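Local coordinates for ALDH21) (Physcomitrella patens subsp. patens, PDB 5MZ5), which oxidises succinic semialdehyde with NADP(+) as coenzyme, working as a member of the aldehyde dehydrogenase family, at residues L161-S164 with A165-G169; H197-A200 with P201-V205. All coordinates share one frame; numbering follows the deposited sequence.

Contact 1 (L161-S164 with A165-G169); sequences LDIS and ARNKG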
loop_
_atom_site.group_PDB
_atom_site.type_symbol
_atom_site.label_atom_id
_atom_site.label_comp_id
_atom_site.label_asym_id
_atom_site.label_seq_id
_atom_site.Cartn_x
_atom_site.Cartn_y
_atom_site.Cartn_z
ATOM N N LEU A 161 -10.162 6.197 12.527
ATOM C CA LEU A 161 -9.888 7.563 12.962
ATOM C C LEU A 161 -9.980 7.690 14.489
ATOM O O LEU A 161 -9.694 8.749 15.039
ATOM C CB LEU A 161 -10.779 8.584 12.230
ATOM C CG LEU A 161 -10.448 8.858 10.746
ATOM C CD1 LEU A 161 -11.523 9.728 10.121
ATOM C CD2 LEU A 161 -9.054 9.490 10.577
ATOM N N ASP A 162 -10.305 6.571 15.177
ATOM C CA ASP A 162 -10.393 6.494 16.642
ATOM C C ASP A 162 -8.997 6.221 17.218
ATOM O O ASP A 162 -8.756 5.207 17.866
ATOM C CB ASP A 162 -11.445 5.449 17.073
ATOM C CG ASP A 162 -11.243 4.018 16.562
ATOM O OD1 ASP A 162 -10.614 3.843 15.493
ATOM O OD2 ASP A 162 -11.704 3.079 17.236
ATOM N N ILE A 163 -8.088 7.162 16.976
ATOM C CA ILE A 163 -6.670 7.104 17.372
ATOM C C ILE A 163 -6.450 7.505 18.826
ATOM O O ILE A 163 -5.382 7.251 19.368
ATOM C CB ILE A 163 -5.758 7.923 16.400
ATOM C CG1 ILE A 163 -6.159 9.432 16.383
ATOM C CG2 ILE A 163 -5.745 7.280 14.996
ATOM C CD1 ILE A 163 -5.110 10.434 15.759
ATOM N N SER A 164 -7.447 8.153 19.435
ATOM C CA SER A 164 -7.446 8.606 20.829
ATOM C C SER A 164 -8.900 8.618 21.306
ATOM O O SER A 164 -9.805 8.506 20.472
ATOM C CB SER A 164 -6.767 9.971 20.974
ATOM O OG SER A 164 -7.415 10.970 20.205
ATOM N N ALA A 165 -9.121 8.678 22.632
ATOM C CA ALA A 165 -10.444 8.639 23.262
ATOM C C ALA A 165 -11.408 9.713 22.774
ATOM O O ALA A 165 -12.596 9.418 22.616
ATOM C CB ALA A 165 -10.324 8.679 24.783
ATOM N N ARG A 166 -10.900 10.943 22.517
ATOM C CA ARG A 166 -11.715 12.052 22.013
ATOM C C ARG A 166 -12.282 11.756 20.594
ATOM O O ARG A 166 -13.329 12.295 20.212
ATOM C CB ARG A 166 -10.938 13.394 22.079
ATOM C CG ARG A 166 -9.562 13.388 21.375
ATOM C CD ARG A 166 -8.990 14.770 21.008
ATOM N NE ARG A 166 -9.967 15.656 20.356
ATOM C CZ ARG A 166 -10.041 15.925 19.050
ATOM N NH1 ARG A 166 -10.987 16.732 18.586
ATOM N NH2 ARG A 166 -9.125 15.452 18.210
ATOM N N ASN A 167 -11.614 10.843 19.857
ATOM C CA ASN A 167 -11.976 10.421 18.503
ATOM C C ASN A 167 -12.741 9.099 18.432
ATOM O O ASN A 167 -12.863 8.529 17.345
ATOM C CB ASN A 167 -10.745 10.374 17.625
ATOM C CG ASN A 167 -10.051 11.701 17.521
ATOM O OD1 ASN A 167 -10.646 12.711 17.157
ATOM N ND2 ASN A 167 -8.775 11.730 17.865
ATOM N N LYS A 168 -13.308 8.654 19.560
ATOM C CA LYS A 168 -14.119 7.438 19.660
ATOM C C LYS A 168 -15.275 7.430 18.628
ATOM O O LYS A 168 -15.949 8.451 18.459
ATOM C CB LYS A 168 -14.686 7.320 21.095
ATOM C CG LYS A 168 -15.535 6.068 21.343
ATOM C CD LYS A 168 -16.240 6.098 22.690
ATOM C CE LYS A 168 -17.113 4.872 22.872
ATOM N NZ LYS A 168 -17.088 4.347 24.267
ATOM N N GLY A 169 -15.480 6.276 17.982
ATOM C CA GLY A 169 -16.551 6.042 17.024
ATOM C C GLY A 169 -16.336 6.656 15.656
ATOM O O GLY A 169 -17.282 6.731 14.872
HETATM O O HOH W 1 -13.947 3.872 18.803
#
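Asp162 OD2 is gripped by two donors. A water 2.8 Å from Asp162 OD2 gives it a hydrogen and in turn accepts one from Gly169 N, joining the two ends of the turn; the second grip is Ala97 N of a third subunit. With CG between the backbone N and the carbonyl carbon (chi1 57°), the carboxylate is turned outward, toward that Ala97, and the water spans the distance back to Gly169 N. On the backbone, Asp162 CA lies 3.3 Å from Asn167 O in a CA-H...O contact. Asp162 is also the centre of an inverse gamma turn, marked by a weak bond of 3.0 Å from Ile163 N to Leu161 O.

The turn itself is held by Asn167 N, which donates to Ser164 O at 3.0 Å with a bent N-H...O angle of 141°, approaching from above the carbonyl plane. Asn167 is buried on the inner side of the loop: its CB rests 3.2 Å from Leu161 O, and its ND2 is 2.8 Å from Ser164 OG. That hydroxyl is hydrogen-bonded to Asp142 of a second subunit, while Arg166 CG packs against it at 3.4 Å. Serine suits position 164, its short side chain bringing the hydroxyl close to both Asn167 and that Asp142. Gly169 has positive phi (76°), a shape glycine adopts with little strain. Together the inverse gamma turn and the short 3-10 segment at 165-166 make a compact loop between strands 156-160 and 170-178, characteristic of the protruding oligomerisation arm of aldehyde dehydrogenases, here lodged between two other subunits.

Contact 2 (H197-A200 with P201-V205); sequences HKVA and PAIAV
Helix 193-205 is the crossover of a beta-alpha-beta unit in the Rossmann-type nucleotide-binding domain, linking strand 182-185 to strand 209-212, and Pro201 kinks it in its second half. Proline has no N-H to give to His197 O. Its ring fills that position instead, with CG 3.3 Å from both His197 O and Lys198 O. The adjoining bond is stretched, Ala202 N reaching Lys198 O only weakly at 3.3 Å. Regular helix then returns: Ile203 N donates to Val199 O at 3.1 Å, and Ala204 N to Ala200 O at 2.9 Å.

Ala200 CB lies 3.5 Å from Pro201 CD, a closeness largely due to the peptide link between them. A residue as small as alanine suits this spot, since its methyl also meets Phe144 and Ala147 of helix 130-151. Elsewhere Val199 and Ile203, one turn apart, run alongside each other. Val199 CG1, turned anti to the backbone N (chi1 166°), meets Ile203 CD1 at 3.8 Å.

An alanine in place of Pro201 has neither CG nor CD, which would probably open a gap beside the carbonyls of His197 and Lys198 and reduce the contact with Ala497 and Met498.

Upstream, His197 NE2 bonds to Asp477 and Lys198 NZ to Thr262, Thr264 and, in a salt bridge, Glu492, so both find partners away from the bend. The side chain of His197 also packs on Arg475, a succinate-binding residue. The chemistry implies a helix in which the proline ring occupies the place of the missing N-H, at the cost of one bond and a weak neighbour.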
loop_
_atom_site.group_PDB
_atom_site.type_symbol
_atom_site.label_atom_id
_atom_site.label_comp_id
_atom_site.label_asym_id
_atom_site.label_seq_id
_atom_site.Cartn_x
_atom_site.Cartn_y
_atom_site.Cartn_z
ATOM N N HIS A 197 2.644 10.497 -21.938
ATOM C CA HIS A 197 2.876 10.586 -20.492
ATOM C C HIS A 197 2.006 11.639 -19.778
ATOM O O HIS A 197 1.991 11.680 -18.545
ATOM C CB HIS A 197 4.374 10.767 -20.185
ATOM C CG HIS A 197 5.097 9.456 -20.097
ATOM N ND1 HIS A 197 4.864 8.566 -19.049
ATOM C CD2 HIS A 197 6.006 8.910 -20.938
ATOM C CE1 HIS A 197 5.655 7.538 -19.272
ATOM N NE2 HIS A 197 6.359 7.699 -20.398
ATOM N N LYS A 198 1.255 12.455 -20.539
ATOM C CA LYS A 198 0.307 13.429 -19.988
ATOM C C LYS A 198 -1.130 12.984 -20.292
ATOM O O LYS A 198 -1.973 12.951 -19.389
ATOM C CB LYS A 198 0.565 14.847 -20.545
ATOM C CG LYS A 198 1.930 15.408 -20.199
ATOM C CD LYS A 198 2.078 16.847 -20.693
ATOM C CE LYS A 198 3.478 17.397 -20.502
ATOM N NZ LYS A 198 3.977 17.256 -19.094
ATOM N N VAL A 199 -1.391 12.620 -21.551
ATOM C CA VAL A 199 -2.701 12.215 -22.086
ATOM C C VAL A 199 -3.209 10.870 -21.497
ATOM O O VAL A 199 -4.364 10.808 -21.080
ATOM C CB VAL A 199 -2.692 12.203 -23.639
ATOM C CG1 VAL A 199 -3.905 11.466 -24.224
ATOM C CG2 VAL A 199 -2.580 13.620 -24.193
ATOM N N ALA A 200 -2.366 9.817 -21.474
ATOM C CA ALA A 200 -2.765 8.489 -20.954
ATOM C C ALA A 200 -3.181 8.578 -19.470
ATOM O O ALA A 200 -4.285 8.147 -19.185
ATOM C CB ALA A 200 -1.661 7.454 -21.182
ATOM N N PRO A 201 -2.418 9.236 -18.539
ATOM C CA PRO A 201 -2.923 9.385 -17.155
ATOM C C PRO A 201 -4.195 10.243 -17.001
ATOM O O PRO A 201 -5.005 9.929 -16.135
ATOM C CB PRO A 201 -1.726 9.975 -16.390
ATOM C CG PRO A 201 -0.848 10.534 -17.399
ATOM C CD PRO A 201 -1.036 9.761 -18.655
ATOM N N ALA A 202 -4.408 11.274 -17.852
ATOM C CA ALA A 202 -5.622 12.109 -17.819
ATOM C C ALA A 202 -6.871 11.277 -18.127
ATOM O O ALA A 202 -7.874 11.393 -17.430
ATOM C CB ALA A 202 -5.503 13.264 -18.793
ATOM N N ILE A 203 -6.783 10.408 -19.136
ATOM C CA ILE A 203 -7.856 9.488 -19.521
ATOM C C ILE A 203 -8.026 8.382 -18.432
ATOM O O ILE A 203 -9.151 8.098 -18.049
ATOM C CB ILE A 203 -7.631 8.908 -20.945
ATOM C CG1 ILE A 203 -7.689 10.037 -22.005
ATOM C CG2 ILE A 203 -8.652 7.794 -21.260
ATOM C CD1 ILE A 203 -7.109 9.684 -23.385
ATOM N N ALA A 204 -6.915 7.835 -17.897
ATOM C CA ALA A 204 -6.946 6.798 -16.859
ATOM C C ALA A 204 -7.668 7.262 -15.580
ATOM O O ALA A 204 -8.304 6.456 -14.900
ATOM C CB ALA A 204 -5.525 6.334 -16.533
ATOM N N VAL A 205 -7.584 8.566 -15.285
ATOM C CA VAL A 205 -8.183 9.217 -14.136
ATOM C C VAL A 205 -9.611 9.749 -14.423
ATOM O O VAL A 205 -10.473 9.673 -13.555
ATOM C CB VAL A 205 -7.211 10.307 -13.620
ATOM C CG1 VAL A 205 -7.924 11.430 -12.879
ATOM C CG2 VAL A 205 -6.117 9.680 -12.762
#

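From the N terminus the chain first reaches contact 1, where residues 161-169 close the short loop joining strand 156-160 to strand 170-178 at the far end of the arm, its centre about 45 Å from that of the chain. It then returns through strand 182-185 and enters helix 193-205, in which contact 2 closes successive helical turns. The two lie in series, neither nesting nor crossing, with centres about 38 Å apart. Contact 1 serves the assembly, contact 2 the interior of one subunit. Asp477 lies near both: one copy holds His197 within its own chain, while that of the second subunit forms a long, weak ion pair with Arg166.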